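Local structure of tumor necrosis factor receptor superfamily member 11B (3URF) at residues B[122-127]-B[137-142]; B[43-48]-B[57-62]; B[7-12]-B[20-25]. The protein acts as a secreted decoy receptor that neutralises the cytokine RANKL and so restrains osteoclast formation, this chain being its N-terminal part of four cysteine-rich repeats. All coordinates share one frame; numbering follows the deposited sequence.

Contact 1: residues B[122-127]-B[137-142]; sequences KRCPDG and APCRKH
The imidazole of His142 lies against the backbone of Gly127. The carbonyl carbon of that glycine sits 3.3 Å above one ring face, displaced toward the rim, and CD2 of His142 makes the nearest ring approach, 3.2 Å from Gly127 CA. At the ring edge and in its plane stands a water, which is 3.1 Å from His142 NE2 and accepts a hydrogen bond from Gly127 N at 2.9 Å, bridging the two residues. CG of His142 is anti to its own carbonyl carbon (chi1 -69°), a rotation that brings the ring back over the glycine. Next to this, His142 N donates to Gly127 O over 3.0 Å in a nearly straight bond, approaching from above the carbonyl plane. The positive phi of Gly127 suits a residue without CB, since a CB here would press on the preceding carbonyl oxygen. Both segments belong to the fourth TNFR cysteine-rich repeat, whose first disulfide joins Cys124 to Cys139, SG to SG at 2.0 Å. Its chi3 of -97° is close to a right angle, and both sulfurs stand beside their own backbone nitrogens. Cys124 is buried and also packs on Ser130, while Lys141 follows the surface, its CB 3.7 Å from Gly127 O, and rests on Phe128. Asp161 and Asn162, from later in the same repeat, touch the His142 side chain.

Contact 2: residues B[43-48]-B[57-62]; sequences PCPDHY and DECLYC
Tyr48 and Tyr61 form the dense half of this contact. The backbone CA of Tyr61 lies over the face of the Tyr48 ring, 4.0 Å from its centroid and 22° off the normal, in a CH-pi contact, while Cys59 C and Leu60 N stand at the ring edge, in its plane. The Tyr61 side chain swings out with CG anti to the backbone N (chi1 -176°), which brings CD2 to 3.8 Å from Tyr48 CE2; the two ring planes are inclined at 59°. Nearer the backbone, Tyr48 CB packs 3.6 Å from Cys59 CB, next to the disulfide in which Cys59 SG meets Cys44 SG at 2.1 Å. The tyrosine face is covered further by a chain of another protein: Tyr48 OH is hydrogen-bonded to its backbone, and basic side-chain packing from it reaches His47, Tyr48 and Tyr61.

The two tyrosines are an antiparallel non-hydrogen-bonded pair in the short two-stranded sheet of the second TNFR cysteine-rich repeat, with both side chains on the same face. Pro45 to Tyr48 make a type I turn leading into it, closed by Tyr48 N to Pro45 O at 3.2 Å. Cys62 N donates to His47 O at 2.9 Å, though the place of that oxygen is less sure, and Cys62 continues into the disulfide with Cys76.

The packing thins at the turn. His47 reaches Tyr61 through its CB alone, 3.8 Å from CE2, and its imidazole leads away. Pro45 CD comes no nearer than 4.3 Å to Cys59 SG.

Contact 3: residues B[7-12]-B[20-25]; sequences YLHYDE and CDKCPP
His9 and Cys20 meet through both backbone and side chain. Cys20 N donates to His9 O at 2.7 Å, nearly straight at 174° and in the carbonyl plane, one of the bonds that set the register. In return, Cys20 O takes hydrogen bonds from His9 N and from His9 ND1, the latter at 2.9 Å and reaching the oxygen at the ring edge, although the position of this oxygen is less sure. The ring gets there because CG stands between the backbone N and the carbonyl carbon (chi1 70°), which folds the imidazole over the neighbouring strand and sets CE1 3.3 Å from Cys20 CB. A phenylalanine in place of His9 has no ring N-H for the Cys20 carbonyl, and its ring would probably be freer to turn off the neighbouring strand.

Around this centre, Lys22 N bonds to Tyr7 O at 2.9 Å, carrying the pairing one step further. Leu8 crosses Asp21 at an angle, its CG 3.3 Å from OD1, and Asp11 CB rests 3.4 Å from Cys20 SG.

Further out, these residues are tied to the rest of the repeat. Cys20 is joined to Cys33 by a disulfide, Asp21 OD2 forms a salt bridge with Lys6, and Asp21 O accepts a hydrogen bond from Thr39. His32 lies against Asp11, while Thr55, a neighbour from the second repeat, touches the His9 side chain. Strands 8-10 and 19-21 thus pair as an antiparallel beta hairpin, which opens the first TNFR cysteine-rich repeat of this elongated receptor.

How the contacts relate
The three contacts lie in the first, second and fourth cysteine-rich repeats and share no strand. Contacts 1 and 3 are surface contacts touched by no other protein chain of the assembly, whereas contact 2 is partly buried and is approached by two chains of another protein. A disulfide crosses between the segments in contacts 1 and 2; in contact 3 hydrogen bonds of the hairpin, mostly backbone, do most of the joining, against one backbone bond in each of the other two. Aromatic packing dominates contact 2, while histidines meet backbone groups in contacts 1 and 3. Contacts 2 and 3 are neighbours, centres about 18 Å apart; contact 1 lies beyond the chain's centre, about 50 Å from contact 2 between centres.

Contact 1: residues B[122-127]-B[137-142]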
loop_
_atom_site.group_PDB
_atom_site.type_symbol
_atom_site.label_atom_id
_atom_site.label_comp_id
_atom_site.label_asym_id
_atom_site.label_seq_id
_atom_site.Cartn_x
_atom_site.Cartn_y
_atom_site.Cartn_z
ATOM N N LYS B 122 15.591 31.783 16.034
ATOM C CA LYS B 122 16.388 31.638 17.257
ATOM C C LYS B 122 15.952 32.683 18.273
ATOM O O LYS B 122 15.104 33.522 17.984
ATOM C CB LYS B 122 17.885 31.797 16.969
ATOM C CG LYS B 122 18.706 30.528 17.165
ATOM C CD LYS B 122 19.730 30.674 18.298
ATOM C CE LYS B 122 20.417 29.339 18.632
ATOM N NZ LYS B 122 21.296 29.409 19.843
ATOM N N ARG B 123 16.527 32.639 19.467
ATOM C CA ARG B 123 16.194 33.640 20.469
ATOM C C ARG B 123 17.106 34.849 20.369
ATOM O O ARG B 123 18.297 34.715 20.092
ATOM C CB ARG B 123 16.266 33.056 21.873
ATOM C CG ARG B 123 15.068 32.226 22.225
ATOM C CD ARG B 123 14.464 32.678 23.535
ATOM N NE ARG B 123 13.347 31.820 23.910
ATOM C CZ ARG B 123 12.802 31.799 25.122
ATOM N NH1 ARG B 123 13.283 32.592 26.076
ATOM N NH2 ARG B 123 11.783 30.985 25.384
ATOM N N CYS B 124 16.537 36.029 20.594
ATOM C CA CYS B 124 17.322 37.258 20.598
ATOM C C CYS B 124 18.223 37.339 21.836
ATOM O O CYS B 124 17.735 37.521 22.954
ATOM C CB CYS B 124 16.405 38.485 20.503
ATOM S SG CYS B 124 15.670 38.756 18.862
ATOM N N PRO B 125 19.547 37.202 21.633
ATOM C CA PRO B 125 20.529 37.253 22.726
ATOM C C PRO B 125 20.373 38.491 23.619
ATOM O O PRO B 125 19.584 39.401 23.330
ATOM C CB PRO B 125 21.871 37.311 21.985
ATOM C CG PRO B 125 21.605 36.634 20.681
ATOM C CD PRO B 125 20.191 37.005 20.320
ATOM N N ASP B 126 21.117 38.520 24.717
ATOM C CA ASP B 126 21.099 39.699 25.553
ATOM C C ASP B 126 21.524 40.876 24.689
ATOM O O ASP B 126 22.531 40.801 23.982
ATOM C CB ASP B 126 22.016 39.530 26.764
ATOM C CG ASP B 126 21.333 38.807 27.913
ATOM O OD1 ASP B 126 20.524 39.453 28.618
ATOM O OD2 ASP B 126 21.601 37.598 28.111
ATOM N N GLY B 127 20.730 41.942 24.716
ATOM C CA GLY B 127 21.046 43.141 23.963
ATOM C C GLY B 127 20.459 43.191 22.562
ATOM O O GLY B 127 20.860 44.031 21.754
ATOM N N ALA B 137 12.464 38.880 9.105
ATOM C CA ALA B 137 13.194 39.877 9.885
ATOM C C ALA B 137 14.132 39.290 10.942
ATOM O O ALA B 137 13.717 38.453 11.748
ATOM C CB ALA B 137 12.215 40.835 10.528
ATOM N N PRO B 138 15.400 39.748 10.946
ATOM C CA PRO B 138 16.450 39.327 11.886
ATOM C C PRO B 138 16.293 39.971 13.261
ATOM O O PRO B 138 15.457 40.863 13.436
ATOM C CB PRO B 138 17.742 39.856 11.238
ATOM C CG PRO B 138 17.347 40.364 9.866
ATOM C CD PRO B 138 15.905 40.736 9.978
ATOM N N CYS B 139 17.091 39.514 14.224
ATOM C CA CYS B 139 17.216 40.192 15.514
ATOM C C CYS B 139 18.019 41.469 15.332
ATOM O O CYS B 139 19.181 41.425 14.919
ATOM C CB CYS B 139 17.912 39.296 16.543
ATOM S SG CYS B 139 16.847 38.044 17.344
ATOM N N ARG B 140 17.387 42.605 15.618
ATOM C CA ARG B 140 18.067 43.900 15.595
ATOM C C ARG B 140 18.572 44.234 17.004
ATOM O O ARG B 140 17.927 43.902 18.002
ATOM C CB ARG B 140 17.132 44.998 15.058
ATOM C CG ARG B 140 16.931 44.957 13.535
ATOM C CD ARG B 140 15.490 45.282 13.110
ATOM N NE ARG B 140 15.252 44.974 11.697
ATOM C CZ ARG B 140 14.044 44.885 11.141
ATOM N NH1 ARG B 140 12.953 45.078 11.876
ATOM N NH2 ARG B 140 13.921 44.598 9.849
ATOM N N LYS B 141 19.732 44.868 17.100
ATOM C CA LYS B 141 20.290 45.122 18.422
ATOM C C LYS B 141 19.731 46.391 19.067
ATOM O O LYS B 141 19.348 47.332 18.373
ATOM C CB LYS B 141 21.816 45.135 18.379
ATOM C CG LYS B 141 22.445 46.496 18.432
ATOM C CD LYS B 141 23.952 46.365 18.597
ATOM C CE LYS B 141 24.316 45.545 19.830
ATOM N NZ LYS B 141 25.793 45.445 20.028
ATOM N N HIS B 142 19.663 46.400 20.396
ATOM C CA HIS B 142 19.126 47.550 21.111
ATOM C C HIS B 142 19.787 48.795 20.562
ATOM O O HIS B 142 21.010 48.872 20.488
ATOM C CB HIS B 142 19.394 47.445 22.617
ATOM C CG HIS B 142 18.626 46.358 23.298
ATOM N ND1 HIS B 142 17.345 46.005 22.928
ATOM C CD2 HIS B 142 18.958 45.542 24.326
ATOM C CE1 HIS B 142 16.925 45.015 23.696
ATOM N NE2 HIS B 142 17.885 44.714 24.551
HETATM O O HOH W 1 18.363 42.255 26.333
#

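Contact 2: residues B[43-48]-B[57-62]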
loop_
_atom_site.group_PDB
_atom_site.type_symbol
_atom_site.label_atom_id
_atom_site.label_comp_id
_atom_site.label_asym_id
_atom_site.label_seq_id
_atom_site.Cartn_x
_atom_site.Cartn_y
_atom_site.Cartn_z
ATOM N N PRO B 43 21.440 15.733 -31.549
ATOM C CA PRO B 43 20.706 16.470 -30.517
ATOM C C PRO B 43 19.835 15.514 -29.710
ATOM O O PRO B 43 19.454 14.439 -30.192
ATOM C CB PRO B 43 19.817 17.431 -31.322
ATOM C CG PRO B 43 20.301 17.361 -32.728
ATOM C CD PRO B 43 20.926 16.010 -32.895
ATOM N N CYS B 44 19.530 15.907 -28.482
ATOM C CA CYS B 44 18.659 15.116 -27.645
ATOM C C CYS B 44 17.261 15.119 -28.249
ATOM O O CYS B 44 16.896 16.043 -28.962
ATOM C CB CYS B 44 18.659 15.693 -26.229
ATOM S SG CYS B 44 20.258 15.529 -25.361
ATOM N N PRO B 45 16.486 14.059 -28.004
ATOM C CA PRO B 45 15.050 14.024 -28.335
ATOM C C PRO B 45 14.208 15.093 -27.622
ATOM O O PRO B 45 14.702 15.828 -26.758
ATOM C CB PRO B 45 14.634 12.636 -27.878
ATOM C CG PRO B 45 15.882 11.812 -28.069
ATOM C CD PRO B 45 17.031 12.718 -27.732
ATOM N N ASP B 46 12.924 15.156 -27.971
ATOM C CA ASP B 46 12.064 16.274 -27.574
ATOM C C ASP B 46 11.929 16.527 -26.064
ATOM O O ASP B 46 11.720 17.671 -25.647
ATOM C CB ASP B 46 10.676 16.161 -28.219
ATOM C CG ASP B 46 9.738 17.309 -27.822
ATOM O OD1 ASP B 46 10.222 18.424 -27.525
ATOM O OD2 ASP B 46 8.505 17.097 -27.818
ATOM N N HIS B 47 12.034 15.500 -25.230
ATOM C CA HIS B 47 11.857 15.780 -23.801
ATOM C C HIS B 47 13.090 15.530 -22.957
ATOM O O HIS B 47 13.030 15.604 -21.732
ATOM C CB HIS B 47 10.604 15.086 -23.239
ATOM C CG HIS B 47 9.341 15.537 -23.901
ATOM N ND1 HIS B 47 8.686 16.703 -23.547
ATOM C CD2 HIS B 47 8.642 15.014 -24.943
ATOM C CE1 HIS B 47 7.627 16.861 -24.322
ATOM N NE2 HIS B 47 7.575 15.849 -25.174
ATOM N N TYR B 48 14.213 15.273 -23.625
ATOM C CA TYR B 48 15.472 14.979 -22.942
ATOM C C TYR B 48 16.458 16.142 -23.007
ATOM O O TYR B 48 16.174 17.161 -23.636
ATOM C CB TYR B 48 16.088 13.715 -23.522
ATOM C CG TYR B 48 15.217 12.496 -23.322
ATOM C CD1 TYR B 48 15.683 11.390 -22.615
ATOM C CD2 TYR B 48 13.918 12.455 -23.825
ATOM C CE1 TYR B 48 14.887 10.275 -22.433
ATOM C CE2 TYR B 48 13.113 11.341 -23.648
ATOM C CZ TYR B 48 13.603 10.255 -22.950
ATOM O OH TYR B 48 12.813 9.144 -22.761
ATOM N N ASP B 57 25.719 7.522 -24.699
ATOM C CA ASP B 57 24.934 7.335 -25.910
ATOM C C ASP B 57 23.493 7.756 -25.679
ATOM O O ASP B 57 22.723 7.921 -26.623
ATOM C CB ASP B 57 24.989 5.872 -26.361
ATOM C CG ASP B 57 24.727 4.892 -25.221
ATOM O OD1 ASP B 57 23.575 4.412 -25.087
ATOM O OD2 ASP B 57 25.682 4.600 -24.463
ATOM N N GLU B 58 23.131 7.929 -24.414
ATOM C CA GLU B 58 21.753 8.240 -24.063
ATOM C C GLU B 58 21.622 9.624 -23.443
ATOM O O GLU B 58 22.564 10.156 -22.863
ATOM C CB GLU B 58 21.188 7.180 -23.118
ATOM C CG GLU B 58 21.177 5.783 -23.705
ATOM C CD GLU B 58 19.863 5.064 -23.467
ATOM O OE1 GLU B 58 19.544 4.133 -24.239
ATOM O OE2 GLU B 58 19.149 5.429 -22.509
ATOM N N CYS B 59 20.439 10.201 -23.586
ATOM C CA CYS B 59 20.133 11.509 -23.037
ATOM C C CYS B 59 19.297 11.350 -21.751
ATOM O O CYS B 59 18.912 10.238 -21.371
ATOM C CB CYS B 59 19.361 12.328 -24.079
ATOM S SG CYS B 59 20.337 13.499 -25.075
ATOM N N LEU B 60 19.006 12.463 -21.087
ATOM C CA LEU B 60 18.235 12.425 -19.847
ATOM C C LEU B 60 16.807 12.978 -19.982
ATOM O O LEU B 60 16.570 14.001 -20.641
ATOM C CB LEU B 60 18.991 13.177 -18.755
ATOM C CG LEU B 60 19.618 12.343 -17.626
ATOM C CD1 LEU B 60 19.942 10.925 -18.073
ATOM C CD2 LEU B 60 20.845 13.046 -17.059
ATOM N N TYR B 61 15.856 12.299 -19.346
ATOM C CA TYR B 61 14.459 12.737 -19.386
ATOM C C TYR B 61 14.215 13.899 -18.430
ATOM O O TYR B 61 14.690 13.899 -17.292
ATOM C CB TYR B 61 13.525 11.574 -19.081
ATOM C CG TYR B 61 12.051 11.880 -19.178
ATOM C CD1 TYR B 61 11.220 11.740 -18.072
ATOM C CD2 TYR B 61 11.484 12.283 -20.373
ATOM C CE1 TYR B 61 9.870 12.009 -18.151
ATOM C CE2 TYR B 61 10.129 12.550 -20.462
ATOM C CZ TYR B 61 9.326 12.415 -19.348
ATOM O OH TYR B 61 7.975 12.681 -19.438
ATOM N N CYS B 62 13.498 14.905 -18.918
ATOM C CA CYS B 62 13.173 16.067 -18.118
ATOM C C CYS B 62 12.143 15.707 -17.063
ATOM O O CYS B 62 11.101 15.121 -17.362
ATOM C CB CYS B 62 12.676 17.199 -19.005
ATOM S SG CYS B 62 13.952 17.834 -20.107
#

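Contact 3: residues B[7-12]-B[20-25]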
loop_
_atom_site.group_PDB
_atom_site.type_symbol
_atom_site.label_atom_id
_atom_site.label_comp_id
_atom_site.label_asym_id
_atom_site.label_seq_id
_atom_site.Cartn_x
_atom_site.Cartn_y
_atom_site.Cartn_z
ATOM N N TYR B 7 37.524 19.602 -26.167
ATOM C CA TYR B 7 37.726 18.592 -25.132
ATOM C C TYR B 7 37.599 17.193 -25.700
ATOM O O TYR B 7 36.607 16.854 -26.350
ATOM C CB TYR B 7 36.806 18.796 -23.921
ATOM C CG TYR B 7 37.541 19.270 -22.675
ATOM C CD1 TYR B 7 37.305 18.682 -21.431
ATOM C CD2 TYR B 7 38.485 20.295 -22.744
ATOM C CE1 TYR B 7 37.983 19.112 -20.284
ATOM C CE2 TYR B 7 39.168 20.729 -21.603
ATOM C CZ TYR B 7 38.913 20.135 -20.377
ATOM O OH TYR B 7 39.588 20.565 -19.249
ATOM N N LEU B 8 38.631 16.393 -25.451
ATOM C CA LEU B 8 38.770 15.077 -26.060
ATOM C C LEU B 8 38.779 13.946 -25.023
ATOM O O LEU B 8 38.771 14.192 -23.817
ATOM C CB LEU B 8 40.026 15.029 -26.948
ATOM C CG LEU B 8 40.056 15.973 -28.165
ATOM C CD1 LEU B 8 40.592 17.350 -27.801
ATOM C CD2 LEU B 8 40.860 15.391 -29.327
ATOM N N HIS B 9 38.775 12.706 -25.501
ATOM C CA HIS B 9 38.811 11.547 -24.619
ATOM C C HIS B 9 39.300 10.309 -25.376
ATOM O O HIS B 9 39.284 10.280 -26.609
ATOM C CB HIS B 9 37.437 11.304 -23.973
ATOM C CG HIS B 9 36.386 10.819 -24.929
ATOM N ND1 HIS B 9 36.093 11.466 -26.112
ATOM C CD2 HIS B 9 35.553 9.752 -24.870
ATOM C CE1 HIS B 9 35.129 10.817 -26.743
ATOM N NE2 HIS B 9 34.783 9.773 -26.009
ATOM N N TYR B 10 39.747 9.299 -24.634
ATOM C CA TYR B 10 40.254 8.068 -25.230
ATOM C C TYR B 10 39.124 7.247 -25.824
ATOM O O TYR B 10 37.999 7.272 -25.327
ATOM C CB TYR B 10 40.902 7.205 -24.159
ATOM C CG TYR B 10 39.918 6.227 -23.546
ATOM C CD1 TYR B 10 39.080 6.614 -22.505
ATOM C CD2 TYR B 10 39.810 4.921 -24.028
ATOM C CE1 TYR B 10 38.177 5.724 -21.949
ATOM C CE2 TYR B 10 38.909 4.026 -23.481
ATOM C CZ TYR B 10 38.095 4.431 -22.443
ATOM O OH TYR B 10 37.199 3.545 -21.891
ATOM N N ASP B 11 39.427 6.476 -26.859
ATOM C CA ASP B 11 38.458 5.496 -27.318
ATOM C C ASP B 11 39.086 4.118 -27.458
ATOM O O ASP B 11 38.599 3.143 -26.882
ATOM C CB ASP B 11 37.818 5.917 -28.634
ATOM C CG ASP B 11 36.592 5.094 -28.962
ATOM O OD1 ASP B 11 35.917 4.659 -28.007
ATOM O OD2 ASP B 11 36.309 4.875 -30.160
ATOM N N GLU B 12 40.167 4.048 -28.223
ATOM C CA GLU B 12 40.849 2.784 -28.469
ATOM C C GLU B 12 40.102 1.912 -29.482
ATOM O O GLU B 12 39.503 0.894 -29.130
ATOM C CB GLU B 12 41.067 2.016 -27.168
ATOM C CG GLU B 12 42.085 0.904 -27.293
ATOM C CD GLU B 12 41.588 -0.401 -26.718
ATOM O OE1 GLU B 12 40.502 -0.396 -26.091
ATOM O OE2 GLU B 12 42.282 -1.428 -26.901
ATOM N N CYS B 20 39.229 11.397 -29.087
ATOM C CA CYS B 20 37.948 11.722 -29.678
ATOM C C CYS B 20 37.392 12.939 -28.982
ATOM O O CYS B 20 37.684 13.178 -27.819
ATOM C CB CYS B 20 36.976 10.560 -29.486
ATOM S SG CYS B 20 37.626 8.966 -30.010
ATOM N N ASP B 21 36.572 13.702 -29.686
ATOM C CA ASP B 21 35.896 14.828 -29.077
ATOM C C ASP B 21 34.760 14.361 -28.191
ATOM O O ASP B 21 34.161 13.308 -28.428
ATOM C CB ASP B 21 35.352 15.758 -30.147
ATOM C CG ASP B 21 36.350 16.806 -30.551
ATOM O OD1 ASP B 21 37.361 16.966 -29.827
ATOM O OD2 ASP B 21 36.118 17.477 -31.579
ATOM N N LYS B 22 34.472 15.147 -27.162
ATOM C CA LYS B 22 33.323 14.886 -26.306
ATOM C C LYS B 22 32.072 15.514 -26.912
ATOM O O LYS B 22 32.157 16.387 -27.781
ATOM C CB LYS B 22 33.563 15.428 -24.897
ATOM C CG LYS B 22 34.274 14.452 -23.974
ATOM C CD LYS B 22 34.438 15.041 -22.590
ATOM C CE LYS B 22 34.414 13.958 -21.527
ATOM N NZ LYS B 22 34.164 14.515 -20.165
ATOM N N CYS B 23 30.908 15.060 -26.464
ATOM C CA CYS B 23 29.665 15.604 -26.973
ATOM C C CYS B 23 29.202 16.754 -26.106
ATOM O O CYS B 23 29.192 16.672 -24.872
ATOM C CB CYS B 23 28.593 14.521 -27.083
ATOM S SG CYS B 23 28.835 13.367 -28.467
ATOM N N PRO B 24 28.819 17.845 -26.762
ATOM C CA PRO B 24 28.344 19.069 -26.116
ATOM C C PRO B 24 27.011 18.875 -25.392
ATOM O O PRO B 24 26.198 18.002 -25.753
ATOM C CB PRO B 24 28.127 20.032 -27.288
ATOM C CG PRO B 24 28.665 19.337 -28.514
ATOM C CD PRO B 24 28.674 17.883 -28.224
ATOM N N PRO B 25 26.780 19.706 -24.371
ATOM C CA PRO B 25 25.464 19.766 -23.741
ATOM C C PRO B 25 24.448 19.969 -24.856
ATOM O O PRO B 25 24.696 20.774 -25.747
ATOM C CB PRO B 25 25.547 21.029 -22.885
ATOM C CG PRO B 25 27.012 21.238 -22.640
ATOM C CD PRO B 25 27.697 20.741 -23.867
#